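Alpha-glucosidase (Pseudoalteromonas sp. K8, PDB 5HQA) probably hydrolyses alpha-glucosidic bonds as a chloride-activated, calcium-binding family 97 glycoside hydrolase, and here binds the inhibitor acarbose. Local coordinates at residues N9-I14 and F27-V32; K127-F132 and V204-L209; D326-T331 and H356-G361; A589-Q594 and L646-S651. All coordinates share one frame; numbering follows the deposited sequence. Where two conformers were deposited one is given.

Contact 1. Residues N9-I14 and F27-V32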
# COMPACT_ATOMS: atom_id res chain seq x y z
N ASN A 9 -6.92 -26.92 -5.83
CA ASN A 9 -7.56 -26.15 -6.90
C ASN A 9 -6.57 -25.41 -7.78
O ASN A 9 -6.85 -25.20 -8.97
CB ASN A 9 -8.57 -25.17 -6.31
CG ASN A 9 -9.82 -25.86 -5.82
OD1 ASN A 9 -10.24 -26.87 -6.39
ND2 ASN A 9 -10.40 -25.35 -4.74
N ILE A 10 -5.42 -25.00 -7.24
CA ILE A 10 -4.38 -24.35 -8.03
C ILE A 10 -3.29 -25.37 -8.31
O ILE A 10 -2.77 -26.01 -7.39
CB ILE A 10 -3.81 -23.12 -7.31
CG1 ILE A 10 -4.90 -22.05 -7.15
CG2 ILE A 10 -2.62 -22.55 -8.10
CD1 ILE A 10 -4.46 -20.85 -6.32
N LYS A 11 -2.95 -25.53 -9.58
CA LYS A 11 -1.95 -26.51 -9.99
C LYS A 11 -0.94 -25.82 -10.88
O LYS A 11 -1.31 -25.20 -11.88
CB LYS A 11 -2.60 -27.69 -10.72
CG LYS A 11 -3.65 -28.45 -9.88
CD LYS A 11 -4.16 -29.70 -10.62
CE LYS A 11 -5.27 -30.40 -9.84
NZ LYS A 11 -6.51 -29.55 -9.74
N ILE A 12 0.34 -25.92 -10.53
CA ILE A 12 1.42 -25.31 -11.30
C ILE A 12 2.25 -26.42 -11.92
O ILE A 12 2.72 -27.31 -11.21
CB ILE A 12 2.31 -24.40 -10.44
CG1 ILE A 12 1.48 -23.34 -9.71
CG2 ILE A 12 3.39 -23.75 -11.29
CD1 ILE A 12 1.19 -23.68 -8.26
N ILE A 13 2.44 -26.36 -13.24
CA ILE A 13 3.28 -27.31 -13.97
C ILE A 13 4.51 -26.56 -14.43
O ILE A 13 4.40 -25.56 -15.14
CB ILE A 13 2.55 -27.95 -15.16
CG1 ILE A 13 1.34 -28.75 -14.69
CG2 ILE A 13 3.51 -28.86 -15.92
CD1 ILE A 13 0.51 -29.26 -15.85
N ILE A 14 5.68 -27.05 -14.03
CA ILE A 14 6.97 -26.47 -14.41
C ILE A 14 7.61 -27.41 -15.42
O ILE A 14 7.68 -28.62 -15.20
CB ILE A 14 7.87 -26.27 -13.18
CG1 ILE A 14 7.15 -25.42 -12.12
CG2 ILE A 14 9.15 -25.59 -13.60
CD1 ILE A 14 6.46 -26.23 -11.03
N PHE A 27 -6.58 -23.41 -12.63
CA PHE A 27 -7.44 -23.18 -11.48
C PHE A 27 -8.69 -24.00 -11.70
O PHE A 27 -9.37 -23.83 -12.71
CB PHE A 27 -7.77 -21.69 -11.32
CG PHE A 27 -8.59 -21.38 -10.09
CD1 PHE A 27 -8.13 -21.71 -8.82
CD2 PHE A 27 -9.82 -20.73 -10.20
CE1 PHE A 27 -8.88 -21.41 -7.68
CE2 PHE A 27 -10.57 -20.42 -9.06
CZ PHE A 27 -10.10 -20.76 -7.80
N LYS A 28 -8.97 -24.92 -10.77
CA LYS A 28 -10.09 -25.85 -10.92
C LYS A 28 -10.04 -26.54 -12.28
O LYS A 28 -11.05 -26.68 -12.97
CB LYS A 28 -11.42 -25.14 -10.69
CG LYS A 28 -11.52 -24.53 -9.31
CD LYS A 28 -12.78 -23.73 -9.17
CE LYS A 28 -13.12 -23.53 -7.72
NZ LYS A 28 -14.55 -23.15 -7.63
N ASN A 29 -8.83 -26.93 -12.68
CA ASN A 29 -8.56 -27.72 -13.87
C ASN A 29 -8.87 -26.98 -15.16
O ASN A 29 -9.10 -27.61 -16.20
CB ASN A 29 -9.31 -29.06 -13.83
CG ASN A 29 -8.79 -29.96 -12.72
OD1 ASN A 29 -7.58 -30.04 -12.48
ND2 ASN A 29 -9.70 -30.63 -12.02
N LYS A 30 -8.89 -25.65 -15.14
CA LYS A 30 -8.89 -24.84 -16.35
C LYS A 30 -7.63 -24.00 -16.36
O LYS A 30 -7.33 -23.32 -15.38
CB LYS A 30 -10.13 -23.93 -16.41
CG LYS A 30 -11.45 -24.66 -16.34
CD LYS A 30 -12.61 -23.69 -16.21
CE LYS A 30 -13.68 -23.96 -17.25
NZ LYS A 30 -15.05 -23.65 -16.74
N THR A 31 -6.88 -24.05 -17.46
CA THR A 31 -5.66 -23.26 -17.56
C THR A 31 -5.99 -21.77 -17.49
O THR A 31 -6.81 -21.27 -18.26
CB THR A 31 -4.94 -23.56 -18.88
OG1 THR A 31 -4.73 -24.97 -18.99
CG2 THR A 31 -3.60 -22.84 -18.94
N VAL A 32 -5.35 -21.07 -16.55
CA VAL A 32 -5.48 -19.62 -16.48
C VAL A 32 -4.19 -18.91 -16.87
O VAL A 32 -4.26 -17.79 -17.39
CB VAL A 32 -5.97 -19.16 -15.09
CG1 VAL A 32 -7.39 -19.63 -14.86
CG2 VAL A 32 -5.07 -19.69 -13.98
O HOH W 1 -6.30 -26.83 -11.15

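Contact 2. Residues K127-F132 and V204-L209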
# COMPACT_ATOMS: atom_id res chain seq x y z
N LYS A 127 17.80 -8.14 -18.30
CA LYS A 127 16.41 -8.52 -18.52
C LYS A 127 16.10 -9.75 -17.68
O LYS A 127 16.90 -10.69 -17.64
CB LYS A 127 16.13 -8.82 -20.00
CG LYS A 127 14.65 -8.96 -20.32
CD LYS A 127 14.38 -8.99 -21.81
CE LYS A 127 14.93 -7.75 -22.49
NZ LYS A 127 14.28 -6.50 -22.02
N GLU A 128 14.97 -9.72 -17.00
CA GLU A 128 14.39 -10.92 -16.41
C GLU A 128 13.33 -11.43 -17.38
O GLU A 128 12.43 -10.68 -17.77
CB GLU A 128 13.78 -10.62 -15.03
CG GLU A 128 13.24 -11.88 -14.37
CD GLU A 128 12.65 -11.62 -12.99
OE1 GLU A 128 13.19 -10.76 -12.25
OE2 GLU A 128 11.65 -12.30 -12.64
N LEU A 129 13.47 -12.69 -17.81
CA LEU A 129 12.62 -13.23 -18.88
C LEU A 129 11.27 -13.73 -18.38
O LEU A 129 10.44 -14.13 -19.21
CB LEU A 129 13.35 -14.37 -19.60
CG LEU A 129 14.67 -13.96 -20.26
CD1 LEU A 129 15.33 -15.16 -20.93
CD2 LEU A 129 14.44 -12.84 -21.28
N THR A 130 11.04 -13.71 -17.06
CA THR A 130 9.78 -14.14 -16.46
C THR A 130 8.57 -13.59 -17.21
O THR A 130 8.47 -12.39 -17.45
CB THR A 130 9.73 -13.64 -15.02
OG1 THR A 130 10.92 -14.06 -14.34
CG2 THR A 130 8.47 -14.17 -14.29
N GLU A 131 7.64 -14.49 -17.54
CA GLU A 131 6.39 -14.10 -18.16
C GLU A 131 5.21 -14.52 -17.30
O GLU A 131 5.32 -15.38 -16.42
CB GLU A 131 6.24 -14.71 -19.57
CG GLU A 131 7.27 -14.22 -20.59
CD GLU A 131 7.28 -15.07 -21.86
OE1 GLU A 131 6.71 -16.20 -21.84
OE2 GLU A 131 7.87 -14.63 -22.87
N PHE A 132 4.07 -13.88 -17.57
CA PHE A 132 2.75 -14.26 -17.07
C PHE A 132 1.86 -14.28 -18.31
O PHE A 132 1.33 -13.24 -18.70
CB PHE A 132 2.25 -13.26 -16.01
CG PHE A 132 3.25 -12.99 -14.91
CD1 PHE A 132 4.24 -12.03 -15.07
CD2 PHE A 132 3.21 -13.70 -13.71
CE1 PHE A 132 5.16 -11.78 -14.06
CE2 PHE A 132 4.12 -13.46 -12.71
CZ PHE A 132 5.10 -12.50 -12.88
N VAL A 204 0.72 -11.87 -23.11
CA VAL A 204 1.98 -12.34 -22.54
C VAL A 204 2.63 -11.15 -21.83
O VAL A 204 3.25 -10.29 -22.46
CB VAL A 204 2.91 -12.92 -23.62
CG1 VAL A 204 4.19 -13.44 -22.96
CG2 VAL A 204 2.20 -14.01 -24.41
N PHE A 205 2.51 -11.11 -20.51
CA PHE A 205 3.10 -10.03 -19.73
C PHE A 205 4.51 -10.42 -19.30
O PHE A 205 4.68 -11.40 -18.56
CB PHE A 205 2.21 -9.68 -18.54
CG PHE A 205 0.91 -9.08 -18.95
CD1 PHE A 205 -0.18 -9.89 -19.24
CD2 PHE A 205 0.79 -7.70 -19.11
CE1 PHE A 205 -1.39 -9.33 -19.65
CE2 PHE A 205 -0.41 -7.13 -19.52
CZ PHE A 205 -1.50 -7.94 -19.80
N GLN A 206 5.50 -9.69 -19.79
CA GLN A 206 6.89 -9.98 -19.47
C GLN A 206 7.37 -9.05 -18.36
O GLN A 206 7.04 -7.86 -18.36
CB GLN A 206 7.77 -9.82 -20.71
CG GLN A 206 9.19 -10.33 -20.58
CD GLN A 206 9.98 -10.02 -21.84
OE1 GLN A 206 10.01 -8.87 -22.30
NE2 GLN A 206 10.60 -11.03 -22.42
N ALA A 207 8.14 -9.60 -17.42
CA ALA A 207 8.79 -8.78 -16.40
C ALA A 207 9.64 -7.71 -17.07
O ALA A 207 10.42 -7.99 -17.99
CB ALA A 207 9.65 -9.64 -15.48
N ASP A 208 9.47 -6.47 -16.62
CA ASP A 208 10.19 -5.32 -17.15
C ASP A 208 10.80 -4.61 -15.94
O ASP A 208 10.10 -3.88 -15.23
CB ASP A 208 9.23 -4.43 -17.94
CG ASP A 208 9.93 -3.29 -18.67
OD1 ASP A 208 10.90 -2.72 -18.12
OD2 ASP A 208 9.48 -2.94 -19.79
N LEU A 209 12.07 -4.86 -15.67
CA LEU A 209 12.69 -4.38 -14.44
C LEU A 209 13.06 -2.91 -14.57
O LEU A 209 13.66 -2.51 -15.56
CB LEU A 209 13.94 -5.21 -14.11
CG LEU A 209 13.68 -6.70 -13.86
CD1 LEU A 209 14.96 -7.37 -13.42
CD2 LEU A 209 12.58 -6.90 -12.80
O HOH W 2 13.06 -7.47 -17.39
O HOH W 3 10.42 -13.85 -21.85

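Contact 3. Residues D326-T331 and H356-G361. With AC1 (4,6-dideoxy-4-{[(1S,4R,5S,6S)-4,5,6-trihydroxy-3-(hydroxymethyl)cyclohex-2-en-1-yl]amino}-alpha-D-glucopyranose), chain B.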
# COMPACT_ATOMS: atom_id res chain seq x y z
N ASP A 326 17.59 20.57 -3.37
CA ASP A 326 18.99 20.77 -3.00
C ASP A 326 19.16 21.52 -1.68
O ASP A 326 20.22 21.41 -1.06
CB ASP A 326 19.75 21.57 -4.08
CG ASP A 326 19.86 20.83 -5.40
OD1 ASP A 326 19.41 19.66 -5.52
OD2 ASP A 326 20.42 21.44 -6.33
N VAL A 327 18.17 22.30 -1.26
CA VAL A 327 18.38 23.26 -0.17
C VAL A 327 17.61 22.95 1.10
O VAL A 327 17.80 23.66 2.10
CB VAL A 327 18.05 24.70 -0.63
CG1 VAL A 327 18.99 25.11 -1.75
CG2 VAL A 327 16.59 24.82 -1.05
N PHE A 328 16.75 21.93 1.10
CA PHE A 328 16.07 21.54 2.34
C PHE A 328 17.08 21.24 3.43
O PHE A 328 18.06 20.51 3.21
CB PHE A 328 15.20 20.30 2.10
CG PHE A 328 13.87 20.59 1.48
CD1 PHE A 328 13.02 21.54 2.03
CD2 PHE A 328 13.47 19.91 0.34
CE1 PHE A 328 11.78 21.80 1.46
CE2 PHE A 328 12.24 20.17 -0.25
CZ PHE A 328 11.39 21.11 0.32
N SER A 329 16.85 21.81 4.61
CA SER A 329 17.52 21.37 5.83
C SER A 329 16.60 20.43 6.59
O SER A 329 15.39 20.68 6.69
CB SER A 329 17.89 22.56 6.72
OG SER A 329 18.37 22.12 7.99
N PHE A 330 17.15 19.34 7.11
CA PHE A 330 16.36 18.42 7.90
C PHE A 330 16.69 18.51 9.38
O PHE A 330 16.26 17.66 10.16
CB PHE A 330 16.54 17.00 7.36
CG PHE A 330 16.10 16.87 5.92
CD1 PHE A 330 14.76 16.78 5.60
CD2 PHE A 330 17.03 16.91 4.89
CE1 PHE A 330 14.34 16.70 4.29
CE2 PHE A 330 16.63 16.83 3.56
CZ PHE A 330 15.28 16.72 3.26
N THR A 331 17.40 19.56 9.79
CA THR A 331 17.65 19.83 11.20
C THR A 331 17.28 21.24 11.63
O THR A 331 17.11 21.46 12.83
CB THR A 331 19.13 19.61 11.55
OG1 THR A 331 19.94 20.36 10.64
CG2 THR A 331 19.50 18.14 11.47
N HIS A 356 8.44 15.24 9.59
CA HIS A 356 8.21 15.33 8.15
C HIS A 356 9.51 15.65 7.44
O HIS A 356 10.15 16.66 7.76
CB HIS A 356 7.16 16.40 7.81
CG HIS A 356 6.79 16.41 6.36
ND1 HIS A 356 6.87 17.55 5.58
CD2 HIS A 356 6.36 15.42 5.54
CE1 HIS A 356 6.48 17.26 4.35
NE2 HIS A 356 6.16 15.97 4.30
N HIS A 357 9.88 14.80 6.48
CA HIS A 357 11.10 14.92 5.69
C HIS A 357 10.71 14.85 4.22
O HIS A 357 10.69 13.76 3.65
CB HIS A 357 12.10 13.81 6.03
CG HIS A 357 12.72 13.93 7.39
ND1 HIS A 357 13.39 12.88 7.98
CD2 HIS A 357 12.77 14.95 8.27
CE1 HIS A 357 13.83 13.26 9.17
NE2 HIS A 357 13.47 14.51 9.36
N GLU A 358 10.39 16.00 3.61
CA GLU A 358 10.21 16.06 2.16
C GLU A 358 11.55 16.32 1.49
O GLU A 358 12.27 17.25 1.87
CB GLU A 358 9.21 17.15 1.78
CG GLU A 358 9.08 17.36 0.26
CD GLU A 358 8.58 16.11 -0.47
OE1 GLU A 358 7.47 15.63 -0.15
OE2 GLU A 358 9.30 15.60 -1.36
N THR A 359 11.88 15.50 0.49
CA THR A 359 13.15 15.64 -0.21
C THR A 359 13.04 16.37 -1.54
O THR A 359 14.08 16.77 -2.08
CB THR A 359 13.77 14.26 -0.48
OG1 THR A 359 12.95 13.57 -1.42
CG2 THR A 359 13.86 13.45 0.82
N SER A 360 11.83 16.52 -2.07
CA SER A 360 11.63 16.97 -3.46
C SER A 360 12.55 16.22 -4.42
O SER A 360 13.09 16.79 -5.37
CB SER A 360 11.81 18.48 -3.59
OG SER A 360 10.70 19.15 -3.03
N GLY A 361 12.76 14.94 -4.15
CA GLY A 361 13.47 14.08 -5.05
C GLY A 361 14.98 14.03 -4.87
O GLY A 361 15.62 13.15 -5.47
C1 AC1 B . 2.84 16.70 -6.73
O2 AC1 B . 2.72 14.47 -7.58
C2 AC1 B . 3.06 15.23 -6.41
C4A AC1 B . 2.54 16.29 1.09
C3 AC1 B . 2.25 14.79 -5.22
O3 AC1 B . 2.42 13.38 -4.99
C4 AC1 B . 2.64 15.60 -4.01
N4A AC1 B . 2.11 15.05 -2.72
C5 AC1 B . 2.03 16.95 -4.36
O5 AC1 B . 2.81 17.53 -5.48
C6 AC1 B . 1.99 17.94 -3.23
C1B AC1 B . 3.13 14.93 -1.62
C2B AC1 B . 2.44 14.22 -0.28
O2B AC1 B . 1.76 13.04 -0.71
C3B AC1 B . 1.61 15.13 0.41
O3B AC1 B . 0.85 14.51 1.47
O4 AC1 B . 1.73 17.29 1.67
C5B AC1 B . 3.45 16.90 0.15
C7B AC1 B . 3.77 16.15 -1.26
C6B AC1 B . 4.51 17.85 0.73
O6B AC1 B . 5.47 17.08 1.38
O HOH W 4 14.43 15.99 11.57

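Contact 4. Residues A589-Q594 and L646-S651. With MG (magnesium ion), chain F.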
# COMPACT_ATOMS: atom_id res chain seq x y z
N ALA A 589 -18.49 0.26 4.16
CA ALA A 589 -18.86 -0.07 2.79
C ALA A 589 -18.83 1.20 1.96
O ALA A 589 -19.21 2.27 2.45
CB ALA A 589 -20.25 -0.72 2.73
N VAL A 590 -18.37 1.09 0.71
CA VAL A 590 -18.42 2.22 -0.22
C VAL A 590 -18.87 1.71 -1.58
O VAL A 590 -18.72 0.53 -1.91
CB VAL A 590 -17.07 2.97 -0.37
CG1 VAL A 590 -16.62 3.55 0.98
CG2 VAL A 590 -16.01 2.06 -0.97
N THR A 591 -19.42 2.62 -2.37
CA THR A 591 -19.79 2.32 -3.74
C THR A 591 -19.06 3.28 -4.68
O THR A 591 -18.30 4.15 -4.26
CB THR A 591 -21.30 2.39 -3.93
OG1 THR A 591 -21.65 1.99 -5.26
CG2 THR A 591 -21.80 3.83 -3.67
N ASP A 592 -19.31 3.09 -5.98
CA ASP A 592 -18.74 3.94 -7.02
C ASP A 592 -19.74 5.05 -7.39
O ASP A 592 -20.43 5.57 -6.51
CB ASP A 592 -18.37 3.10 -8.25
CG ASP A 592 -19.57 2.30 -8.81
OD1 ASP A 592 -20.69 2.47 -8.28
OD2 ASP A 592 -19.39 1.52 -9.77
N GLU A 593 -19.84 5.40 -8.67
CA GLU A 593 -20.76 6.46 -9.05
C GLU A 593 -22.23 6.05 -8.93
O GLU A 593 -23.11 6.93 -9.00
CB GLU A 593 -20.47 6.94 -10.48
CG GLU A 593 -20.91 5.96 -11.59
CD GLU A 593 -19.98 4.75 -11.73
OE1 GLU A 593 -18.86 4.76 -11.17
OE2 GLU A 593 -20.38 3.78 -12.41
N GLN A 594 -22.52 4.77 -8.75
CA GLN A 594 -23.89 4.28 -8.70
C GLN A 594 -24.36 4.10 -7.26
O GLN A 594 -23.61 3.60 -6.42
CB GLN A 594 -24.02 2.94 -9.44
CG GLN A 594 -23.77 3.00 -10.94
CD GLN A 594 -24.15 1.70 -11.63
OE1 GLN A 594 -24.72 0.80 -11.02
NE2 GLN A 594 -23.83 1.61 -12.92
N LEU A 646 -27.64 -2.58 3.28
CA LEU A 646 -26.91 -1.34 3.06
C LEU A 646 -27.52 -0.61 1.86
O LEU A 646 -27.67 -1.20 0.79
CB LEU A 646 -25.43 -1.61 2.82
CG LEU A 646 -24.72 -2.36 3.95
CD1 LEU A 646 -23.29 -2.69 3.55
CD2 LEU A 646 -24.76 -1.53 5.23
N LYS A 647 -27.87 0.66 2.05
CA LYS A 647 -28.37 1.50 0.97
C LYS A 647 -27.37 2.63 0.79
O LYS A 647 -27.37 3.61 1.55
CB LYS A 647 -29.77 2.02 1.26
CG LYS A 647 -30.75 0.91 1.54
CD LYS A 647 -31.91 0.94 0.58
CE LYS A 647 -33.06 0.13 1.17
NZ LYS A 647 -34.39 0.49 0.60
N LEU A 648 -26.51 2.49 -0.21
CA LEU A 648 -25.43 3.42 -0.46
C LEU A 648 -25.88 4.43 -1.51
O LEU A 648 -26.37 4.05 -2.57
CB LEU A 648 -24.18 2.67 -0.93
CG LEU A 648 -23.23 2.06 0.11
CD1 LEU A 648 -23.95 1.44 1.29
CD2 LEU A 648 -22.29 1.04 -0.51
N ALA A 649 -25.73 5.72 -1.19
CA ALA A 649 -26.04 6.76 -2.17
C ALA A 649 -24.99 6.75 -3.29
O ALA A 649 -24.00 6.02 -3.23
CB ALA A 649 -26.08 8.13 -1.49
N THR A 650 -25.22 7.56 -4.32
CA THR A 650 -24.19 7.74 -5.33
C THR A 650 -22.90 8.22 -4.67
O THR A 650 -22.91 9.18 -3.90
CB THR A 650 -24.63 8.72 -6.41
OG1 THR A 650 -25.02 9.96 -5.81
CG2 THR A 650 -25.81 8.14 -7.20
N SER A 651 -21.80 7.52 -4.95
CA SER A 651 -20.52 7.69 -4.27
C SER A 651 -20.71 7.82 -2.76
O SER A 651 -20.13 8.68 -2.09
CB SER A 651 -19.75 8.89 -4.83
OG SER A 651 -18.37 8.73 -4.52
MG MG F . -18.03 0.77 -11.18
O HOH W 5 -17.35 2.59 -11.76
O HOH W 6 -19.62 1.04 -12.51
O HOH W 7 -16.88 -0.06 -12.69

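Contact 1. Residues N9-I14 and F27-V32
Asn9 O is held from two sources: Lys28 N donates to it over 2.8 Å, in the carbonyl plane and on a lone pair, and a water donates a second hydrogen bond. The same water accepts from Asn29 N and from Lys11 NZ, so one solvent molecule ties the carbonyl of 9-14 to the backbone of 27-32. A CA-H...O contact adds to this, with Phe27 CA 3.3 Å from Asn9 O. The ammonium of Lys11 crosses the gap to donate to Asn29 OD1 at 3.0 Å, coming from above the amide's carbonyl plane, 44° out of it, and not on a lone pair. The lysine chain runs extended and bends only at its last torsion (chi4 65°), which brings NZ over to the asparagine; its strongest polar partner is Gly8 O.

Ile10 and Phe27, an antiparallel non-hydrogen-bonded pair, put their side chains on the same face of the sheet. Ile10 CG1 lies at the ring edge, 3.7 Å from Phe27 CD1, while Asn9 CB sits 4.0 Å from Phe27 CE1. Over one ring face stands Lys28 CG, whose ammonium reaches on to a salt bridge with Glu235. The bonds Phe27 N to Lys30 O and Lys30 N to Phe27 O close a type I' turn, the tight two-residue beta-hairpin connection of strands 22-27 and 30-42, flanked here by strand 10-15 in the N-terminal antiparallel sheet.

Contact 2. Residues K127-F132 and V204-L209
Neighbouring antiparallel strands of the N-terminal beta-sandwich domain, which belongs to the galactose mutarotase clan, meet here: strand 122-134, interrupted near Leu129 and Thr130, and strand 204-209. Regular pairing is confined to one end. Phe132 and Phe205 form a hydrogen-bonded pair, with Phe132 N donating to Phe205 O over 2.7 Å and Phe205 N returning a bond to Phe132 O from 52° outside the carbonyl plane. Glu131 and Gln206 follow as a non-hydrogen-bonded pair, and then Ala207 N reaches Thr130 O at 2.8 Å in an almost straight bond (178° at the hydrogen).

Beyond Ala207 the strands diverge, to 6.9 Å between Lys127 CA and Leu209 CA, and a water enters: it accepts from Glu128 N and Leu209 N and donates to Ala207 O. On the face carrying Glu131 and Gln206, a second water donates to Leu129 O and Glu131 OE2 and accepts from Gln206 NE2. Val204 CG1 stands over one face of the Glu131 carboxylate, 3.7 Å from Glu131 CD, and Glu131 OE1 is taken by Ala37 N.

The side chains of Glu128 and Leu209 cross at about a right angle, Glu128 CB to Leu209 CD1 3.8 Å. With CG trans to its backbone N (chi1 -177°), Glu128 runs extended to place OE2 at Thr130 OG1, which donates over 2.6 Å to the anti lone pair; Arg229 forms a salt bridge with the same oxygen, and Tyr192 binds OE1. This buried carboxylate is compensated by a cation and hydroxyls, which would favour its ionised form.

Contact 3. Residues D326-T331 and H356-G361
No backbone hydrogen bond joins 326-331 to 356-361: the irregular loop stands off the end of strand 352-358, its CA atoms no nearer than 6.7 Å, from Phe330 to His357, and two aromatic side chains span the gap. Both rings converge on Glu358 O. Phe330 brings its edge to this carbonyl, CE1 lying 3.2 Å from Glu358 O, whereas Phe328 presents a face to it, with CD2 3.3 Å from the same oxygen. At the Phe328 edge, CE2 meets Ser360 OG at 3.3 Å; that hydroxyl is hydrogen-bonded to Trp321 O.

Phe330 also points an edge at the face of His357 in an offset edge-to-face pair, the planes 74° apart. A water in the plane of the imidazole bridges His357 NE2 and Phe330 O, while Tyr366 binds ND1.

The Glu358 chain folds back at chi2 (61°), so that OE2 accepts from Ser360 N at 2.8 Å on its anti lone pair, with Val390 N as a further donor, and OE1 accepts from the ligand hydroxyl O6B at 2.9 Å. A glutamine here would probably offer an amide where one of these donors needs an acceptor, leaving O6B or a backbone N-H without its mate. O6B also lies at the His356 ring edge, 3.1 Å from CE1. The C-terminal end of a parallel strand, here 352-358 with His356 and Glu358, is where TIM barrels carry their substrate sites.

Contact 4. Residues A589-Q594 and L646-S651
Apolar contacts make a sheet-on-sheet packing in the all-beta C-terminal domain: strand 585-591 of the larger antiparallel sheet faces strand 643-648 of a two-stranded one, the segments 589-591 and 646-648 running at 40° to each other with their axes 8.1 Å apart at closest approach. Ala589 CB meets Leu646 CD1 at 3.7 Å, and Leu648 CD2 packs 3.6 Å from Val590 C. The side chains of Thr591 and Leu648 lie alongside one another, pointing opposite ways, with the threonine methyl CG2 3.8 Å from Leu648 CB.

Hydrogen bonds take over where the strands end. Ser651 N donates to Asp592 O over 2.8 Å, a bent bond (132° at the hydrogen). Thr591 OG1, trans to its backbone N (chi1 -175°), gives its proton to Gln594 O, bridging the turn that follows the strand. A valine in its place would probably leave Gln594 O without this donor and the turn less firmly held. Gln594 N in turn donates to Asp592 OD1, making an Asx turn, and Arg596 forms a salt bridge with that oxygen.

Metal bonds use the other carboxylate oxygen. Gly565, Asp566 and three waters complete the magnesium shell; two of these waters donate to Glu593 OE1 and OE2, and Asp592 OD2 binds the ion at 2.1 Å.

Contacts 1 and 2 share the N-terminal antiparallel sheet, reached through the neighbouring strands 30-42 and 122-134, yet their centres are about 20 Å apart. Both are partly buried, contact 1 at a hairpin turn with exposed residues, contact 2 at a break in strand pairing. Contacts 3 and 4 are buried and belong to the barrel and the C-terminal domain respectively, about 40 Å apart between centres. Waters bridge the segments in contacts 1, 2 and 3; those of contact 4 belong to the magnesium shell. Contact 3 relies on aromatic rings around a carbonyl and reaches a sugar-like inhibitor; contact 4 packs aliphatic groups between sheets. Backbone bonding across the segments, most regular in contact 2, is absent from contact 3.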